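Local coordinates for protein alanine racemase (Corynebacterium glutamicum, PDB 2DY3) that binds pyridoxal-5'-phosphate at the mouth of a TIM-barrel domain and belongs to the alanine racemase family, at residues E76-I81 / D97-S102; W80-E85 / P103-A108. One frame throughout, in Å; residues are numbered along the deposited sequence.

Interaction 1: E76-I81 / D97-S102. With PLP (pyridoxal-5'-phosphate), chain F.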
loop_
_atom_site.group_PDB
_atom_site.type_symbol
_atom_site.label_atom_id
_atom_site.label_comp_id
_atom_site.label_asym_id
_atom_site.label_seq_id
_atom_site.Cartn_x
_atom_site.Cartn_y
_atom_site.Cartn_z
ATOM N N GLU B 76 -5.776 -24.172 -14.692
ATOM C CA GLU B 76 -6.975 -23.416 -15.021
ATOM C C GLU B 76 -6.913 -22.104 -14.219
ATOM O O GLU B 76 -6.570 -22.117 -13.034
ATOM C CB GLU B 76 -8.190 -24.238 -14.598
ATOM C CG GLU B 76 -9.540 -23.616 -14.846
ATOM C CD GLU B 76 -10.664 -24.500 -14.333
ATOM O OE1 GLU B 76 -10.633 -25.717 -14.618
ATOM O OE2 GLU B 76 -11.580 -23.985 -13.652
ATOM N N VAL B 77 -7.228 -20.984 -14.862
ATOM C CA VAL B 77 -7.207 -19.679 -14.202
ATOM C C VAL B 77 -8.529 -18.935 -14.414
ATOM O O VAL B 77 -9.002 -18.813 -15.540
ATOM C CB VAL B 77 -6.047 -18.792 -14.732
ATOM C CG1 VAL B 77 -6.152 -17.375 -14.136
ATOM C CG2 VAL B 77 -4.698 -19.408 -14.354
ATOM N N LEU B 78 -9.118 -18.443 -13.326
ATOM C CA LEU B 78 -10.385 -17.708 -13.385
ATOM C C LEU B 78 -10.206 -16.251 -12.953
ATOM O O LEU B 78 -9.547 -15.959 -11.960
ATOM C CB LEU B 78 -11.432 -18.377 -12.495
ATOM C CG LEU B 78 -12.809 -17.705 -12.395
ATOM C CD1 LEU B 78 -13.493 -17.622 -13.759
ATOM C CD2 LEU B 78 -13.666 -18.501 -11.429
ATOM N N CYS B 79 -10.811 -15.346 -13.713
ATOM C CA CYS B 79 -10.743 -13.909 -13.460
ATOM C C CYS B 79 -12.186 -13.388 -13.334
ATOM O O CYS B 79 -13.032 -13.685 -14.174
ATOM C CB CYS B 79 -9.976 -13.269 -14.635
ATOM S SG CYS B 79 -10.362 -11.595 -15.090
ATOM N N TRP B 80 -12.484 -12.622 -12.289
ATOM C CA TRP B 80 -13.859 -12.147 -12.134
ATOM C C TRP B 80 -14.133 -10.644 -12.088
ATOM O O TRP B 80 -15.277 -10.237 -11.891
ATOM C CB TRP B 80 -14.514 -12.835 -10.924
ATOM C CG TRP B 80 -13.701 -12.789 -9.674
ATOM C CD1 TRP B 80 -13.540 -11.725 -8.838
ATOM C CD2 TRP B 80 -12.891 -13.845 -9.144
ATOM N NE1 TRP B 80 -12.675 -12.051 -7.820
ATOM C CE2 TRP B 80 -12.262 -13.347 -7.987
ATOM C CE3 TRP B 80 -12.635 -15.163 -9.539
ATOM C CZ2 TRP B 80 -11.391 -14.117 -7.222
ATOM C CZ3 TRP B 80 -11.767 -15.926 -8.777
ATOM C CH2 TRP B 80 -11.156 -15.402 -7.633
ATOM N N ILE B 81 -13.109 -9.817 -12.270
ATOM C CA ILE B 81 -13.319 -8.370 -12.271
ATOM C C ILE B 81 -12.700 -7.751 -13.518
ATOM O O ILE B 81 -11.495 -7.507 -13.579
ATOM C CB ILE B 81 -12.721 -7.682 -11.014
ATOM C CG1 ILE B 81 -13.427 -8.184 -9.754
ATOM C CG2 ILE B 81 -12.921 -6.183 -11.105
ATOM C CD1 ILE B 81 -12.938 -7.528 -8.468
ATOM N N ASP B 97 -9.981 -18.099 -18.091
ATOM C CA ASP B 97 -11.430 -18.180 -17.985
ATOM C C ASP B 97 -11.954 -16.831 -17.498
ATOM O O ASP B 97 -11.361 -16.208 -16.619
ATOM C CB ASP B 97 -11.850 -19.268 -16.989
ATOM C CG ASP B 97 -11.523 -20.670 -17.470
ATOM O OD1 ASP B 97 -12.107 -21.621 -16.924
ATOM O OD2 ASP B 97 -10.686 -20.826 -18.382
ATOM N N LEU B 98 -13.066 -16.385 -18.073
ATOM C CA LEU B 98 -13.663 -15.116 -17.686
ATOM C C LEU B 98 -15.024 -15.346 -17.064
ATOM O O LEU B 98 -15.818 -16.148 -17.562
ATOM C CB LEU B 98 -13.831 -14.206 -18.907
ATOM C CG LEU B 98 -12.574 -13.713 -19.615
ATOM C CD1 LEU B 98 -12.968 -12.923 -20.854
ATOM C CD2 LEU B 98 -11.747 -12.859 -18.658
ATOM N N ALA B 99 -15.295 -14.646 -15.970
ATOM C CA ALA B 99 -16.589 -14.765 -15.312
ATOM C C ALA B 99 -17.606 -13.874 -16.022
ATOM O O ALA B 99 -17.280 -12.764 -16.449
ATOM C CB ALA B 99 -16.475 -14.338 -13.849
ATOM N N VAL B 100 -18.830 -14.367 -16.161
ATOM C CA VAL B 100 -19.895 -13.576 -16.755
ATOM C C VAL B 100 -20.533 -12.906 -15.537
ATOM O O VAL B 100 -21.206 -13.573 -14.752
ATOM C CB VAL B 100 -20.950 -14.468 -17.455
ATOM C CG1 VAL B 100 -21.967 -13.596 -18.185
ATOM C CG2 VAL B 100 -20.263 -15.419 -18.428
ATOM N N ILE B 101 -20.320 -11.601 -15.370
ATOM C CA ILE B 101 -20.861 -10.910 -14.204
ATOM C C ILE B 101 -22.076 -10.015 -14.456
ATOM O O ILE B 101 -22.683 -9.510 -13.515
ATOM C CB ILE B 101 -19.756 -10.078 -13.490
ATOM C CG1 ILE B 101 -19.421 -8.831 -14.301
ATOM C CG2 ILE B 101 -18.497 -10.922 -13.309
ATOM C CD1 ILE B 101 -18.453 -7.900 -13.596
ATOM N N SER B 102 -22.423 -9.821 -15.723
ATOM C CA SER B 102 -23.584 -9.020 -16.095
ATOM C C SER B 102 -23.949 -9.369 -17.529
ATOM O O SER B 102 -23.135 -9.922 -18.267
ATOM C CB SER B 102 -23.283 -7.520 -16.015
ATOM O OG SER B 102 -22.657 -7.066 -17.201
HETATM N N1 PLP F . -13.626 -15.976 -4.188
HETATM C C2 PLP F . -13.776 -14.651 -4.608
HETATM C C2A PLP F . -14.778 -14.326 -5.703
HETATM C C3 PLP F . -12.991 -13.647 -3.993
HETATM O O3 PLP F . -13.128 -12.331 -4.386
HETATM C C4 PLP F . -12.062 -14.003 -2.967
HETATM C C4A PLP F . -11.202 -12.943 -2.231
HETATM C C5 PLP F . -11.960 -15.381 -2.564
HETATM C C6 PLP F . -12.740 -16.340 -3.186
HETATM C C5A PLP F . -11.034 -15.840 -1.478
HETATM O O4P PLP F . -11.642 -15.703 -0.200
HETATM P P PLP F . -10.967 -16.086 1.224
HETATM O O1P PLP F . -9.689 -15.392 1.340
HETATM O O2P PLP F . -11.973 -15.601 2.169
HETATM O O3P PLP F . -10.823 -17.557 1.150
HETATM O O HOH W 1 -8.071 -21.403 -17.676
#

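Interaction 2: W80-E85 / P103-A108. With PLP (pyridoxal-5'-phosphate), chain F.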
loop_
_atom_site.group_PDB
_atom_site.type_symbol
_atom_site.label_atom_id
_atom_site.label_comp_id
_atom_site.label_asym_id
_atom_site.label_seq_id
_atom_site.Cartn_x
_atom_site.Cartn_y
_atom_site.Cartn_z
ATOM N N TRP B 80 -12.484 -12.622 -12.289
ATOM C CA TRP B 80 -13.859 -12.147 -12.134
ATOM C C TRP B 80 -14.133 -10.644 -12.088
ATOM O O TRP B 80 -15.277 -10.237 -11.891
ATOM C CB TRP B 80 -14.514 -12.835 -10.924
ATOM C CG TRP B 80 -13.701 -12.789 -9.674
ATOM C CD1 TRP B 80 -13.540 -11.725 -8.838
ATOM C CD2 TRP B 80 -12.891 -13.845 -9.144
ATOM N NE1 TRP B 80 -12.675 -12.051 -7.820
ATOM C CE2 TRP B 80 -12.262 -13.347 -7.987
ATOM C CE3 TRP B 80 -12.635 -15.163 -9.539
ATOM C CZ2 TRP B 80 -11.391 -14.117 -7.222
ATOM C CZ3 TRP B 80 -11.767 -15.926 -8.777
ATOM C CH2 TRP B 80 -11.156 -15.402 -7.633
ATOM N N ILE B 81 -13.109 -9.817 -12.270
ATOM C CA ILE B 81 -13.319 -8.370 -12.271
ATOM C C ILE B 81 -12.700 -7.751 -13.518
ATOM O O ILE B 81 -11.495 -7.507 -13.579
ATOM C CB ILE B 81 -12.721 -7.682 -11.014
ATOM C CG1 ILE B 81 -13.427 -8.184 -9.754
ATOM C CG2 ILE B 81 -12.921 -6.183 -11.105
ATOM C CD1 ILE B 81 -12.938 -7.528 -8.468
ATOM N N TRP B 82 -13.544 -7.516 -14.515
ATOM C CA TRP B 82 -13.130 -6.926 -15.783
ATOM C C TRP B 82 -14.365 -6.302 -16.410
ATOM O O TRP B 82 -15.476 -6.534 -15.943
ATOM C CB TRP B 82 -12.591 -8.003 -16.732
ATOM C CG TRP B 82 -13.581 -9.107 -17.034
ATOM C CD1 TRP B 82 -13.899 -10.164 -16.230
ATOM C CD2 TRP B 82 -14.367 -9.266 -18.229
ATOM N NE1 TRP B 82 -14.825 -10.972 -16.847
ATOM C CE2 TRP B 82 -15.130 -10.444 -18.074
ATOM C CE3 TRP B 82 -14.498 -8.530 -19.412
ATOM C CZ2 TRP B 82 -16.013 -10.904 -19.061
ATOM C CZ3 TRP B 82 -15.374 -8.984 -20.388
ATOM C CH2 TRP B 82 -16.121 -10.162 -20.206
ATOM N N THR B 83 -14.168 -5.501 -17.452
ATOM C CA THR B 83 -15.280 -4.876 -18.155
ATOM C C THR B 83 -15.042 -5.076 -19.638
ATOM O O THR B 83 -13.907 -5.228 -20.076
ATOM C CB THR B 83 -15.386 -3.359 -17.874
ATOM O OG1 THR B 83 -14.203 -2.702 -18.349
ATOM C CG2 THR B 83 -15.566 -3.102 -16.373
ATOM N N PRO B 84 -16.116 -5.077 -20.431
ATOM C CA PRO B 84 -16.040 -5.263 -21.883
ATOM C C PRO B 84 -15.217 -4.186 -22.569
ATOM O O PRO B 84 -14.828 -4.333 -23.729
ATOM C CB PRO B 84 -17.504 -5.223 -22.313
ATOM C CG PRO B 84 -18.223 -5.762 -21.103
ATOM C CD PRO B 84 -17.520 -5.041 -19.981
ATOM N N GLU B 85 -14.957 -3.102 -21.849
ATOM C CA GLU B 85 -14.190 -1.992 -22.394
ATOM C C GLU B 85 -12.692 -2.293 -22.382
ATOM O O GLU B 85 -11.914 -1.632 -23.069
ATOM C CB GLU B 85 -14.475 -0.714 -21.597
ATOM C CG GLU B 85 -15.940 -0.240 -21.633
ATOM C CD GLU B 85 -16.897 -1.134 -20.838
ATOM O OE1 GLU B 85 -17.103 -2.300 -21.230
ATOM O OE2 GLU B 85 -17.450 -0.668 -19.815
ATOM N N PRO B 103 -25.189 -9.058 -17.937
ATOM C CA PRO B 103 -25.652 -9.341 -19.297
ATOM C C PRO B 103 -24.729 -8.730 -20.349
ATOM O O PRO B 103 -24.492 -9.326 -21.400
ATOM C CB PRO B 103 -27.056 -8.727 -19.321
ATOM C CG PRO B 103 -27.519 -8.929 -17.884
ATOM C CD PRO B 103 -26.285 -8.546 -17.091
ATOM N N ALA B 104 -24.220 -7.533 -20.069
ATOM C CA ALA B 104 -23.329 -6.859 -21.012
ATOM C C ALA B 104 -22.060 -7.681 -21.240
ATOM O O ALA B 104 -21.538 -7.730 -22.352
ATOM C CB ALA B 104 -22.969 -5.459 -20.500
ATOM N N HIS B 105 -21.571 -8.318 -20.180
ATOM C CA HIS B 105 -20.365 -9.149 -20.262
ATOM C C HIS B 105 -20.660 -10.366 -21.129
ATOM O O HIS B 105 -19.854 -10.758 -21.972
ATOM C CB HIS B 105 -19.943 -9.598 -18.864
ATOM C CG HIS B 105 -19.325 -8.511 -18.043
ATOM N ND1 HIS B 105 -17.961 -8.321 -17.965
ATOM C CD2 HIS B 105 -19.883 -7.556 -17.263
ATOM C CE1 HIS B 105 -17.707 -7.301 -17.166
ATOM N NE2 HIS B 105 -18.856 -6.820 -16.727
ATOM N N ALA B 106 -21.829 -10.958 -20.914
ATOM C CA ALA B 106 -22.242 -12.109 -21.699
ATOM C C ALA B 106 -22.288 -11.694 -23.173
ATOM O O ALA B 106 -21.790 -12.403 -24.049
ATOM C CB ALA B 106 -23.622 -12.587 -21.243
ATOM N N LYS B 107 -22.870 -10.527 -23.429
ATOM C CA LYS B 107 -23.003 -10.018 -24.786
ATOM C C LYS B 107 -21.656 -9.821 -25.475
ATOM O O LYS B 107 -21.481 -10.202 -26.637
ATOM C CB LYS B 107 -23.773 -8.697 -24.771
ATOM C CG LYS B 107 -24.036 -8.118 -26.146
ATOM C CD LYS B 107 -24.955 -6.912 -26.060
ATOM C CE LYS B 107 -25.279 -6.372 -27.444
ATOM N NZ LYS B 107 -26.163 -5.179 -27.366
ATOM N N ALA B 108 -20.711 -9.225 -24.757
ATOM C CA ALA B 108 -19.387 -8.972 -25.307
ATOM C C ALA B 108 -18.671 -10.275 -25.652
ATOM O O ALA B 108 -17.917 -10.342 -26.621
ATOM C CB ALA B 108 -18.551 -8.161 -24.314
HETATM N N1 PLP F . -13.626 -15.976 -4.188
HETATM C C2 PLP F . -13.776 -14.651 -4.608
HETATM C C2A PLP F . -14.778 -14.326 -5.703
HETATM C C3 PLP F . -12.991 -13.647 -3.993
HETATM O O3 PLP F . -13.128 -12.331 -4.386
HETATM C C4 PLP F . -12.062 -14.003 -2.967
HETATM C C4A PLP F . -11.202 -12.943 -2.231
HETATM C C5 PLP F . -11.960 -15.381 -2.564
HETATM C C6 PLP F . -12.740 -16.340 -3.186
HETATM C C5A PLP F . -11.034 -15.840 -1.478
HETATM O O4P PLP F . -11.642 -15.703 -0.200
HETATM P P PLP F . -10.967 -16.086 1.224
HETATM O O1P PLP F . -9.689 -15.392 1.340
HETATM O O2P PLP F . -11.973 -15.601 2.169
HETATM O O3P PLP F . -10.823 -17.557 1.150
#

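Interaction 1: E76-I81 / D97-S102
W80, whose CB packs on A99 CB at 3.8 Å, carries its indole away from strand 97-100 toward pyridoxal-5'-phosphate. Methyl C2A of pyridoxal-5'-phosphate lies over one face of the indole, 3.5 Å above the plane and toward the rim, while CG of L78 sits at an edge in the ring plane. The strands are neighbours in the parallel sheet of the TIM-barrel domain, joined through helix 88-92 as a beta-alpha-beta unit, and W80 stands at the C-terminal end of its strand, where such barrels hold their ligands. Chi1 of 50° sets CG of W80 between its own backbone N and carbonyl carbon, turning the indole from the sheet toward the pocket.

Three parallel-sheet bonds join the backbones: D97 N to V77 O (2.8 Å), C79 N to D97 O (3.1 Å) and A99 N to C79 O (3.0 Å). L78 and D97 share one face of the sheet. C79 and L98 share the other, which is covered by L62 of helix 62-70. Beyond, I101 CG2 rests against W80 O.

At the N-terminal end, the carboxylate planes of E76 and D97 are nearly parallel, 17° apart, with E76 OE2 4.1 Å from D97 OD1; both groups form salt bridges to NH2 of R118, which probably offsets their like charges. A water spans the strands here: it takes the V77 N-H and its oxygen lies 2.8 Å from D97 OD2, to which it probably donates.

Interaction 2: W80-E85 / P103-A108
W82 meets H105 in a T-shaped stack: the histidine turns its edge to the six-membered ring of the indole, centroids 4.4 Å apart and planes at 88°. ND1 leads the approach, 3.4 Å from W82 CZ2 and toward the rim of the face. The tryptophan reaches this position with chi1 at 58°, which brings its six-membered ring to the H105 side chain, while its NE1 makes a weak hydrogen bond to A99 O that probably helps fix the rotation of the indole. T83 follows, its backbone passing the imidazole obliquely; its side chain points away from the helix, and the residue packs on L3 of the second subunit. P84 then covers a face of the imidazole, CD lying 3.9 Å from the ring centroid and 22° off its normal in a CH-pi contact. One turn further along the helix, A108 CB meets P84 CB at 3.7 Å. H105 thus meets W82 with its edge and P84 with one face, with no cross-segment hydrogen bond. Helix 103-110, begun by the N-cap S102, packs through A106 on V100 of strand 97-100 and through P103 on helix 134-146, while F88 of helix 88-92 meets the W82 ring.

From the N terminus, strand 76-81 comes first and its end, W80-I81, is common to both contacts. The chain then runs out through 82-85 and helix 88-92 before returning as strand 97-100, where interaction 1 closes the beta-alpha-beta loop. It goes straight on into helix 103-110, which reaches back to the segment that left the first strand and closes interaction 2. The two closures cross rather than nest, since interaction 1 both starts and closes first. They also touch, L98 CB lying 4.0 Å from W82 CZ2. Together they tie two barrel strands and an outer helix beside the pyridoxal-5'-phosphate pocket, and both border the second subunit.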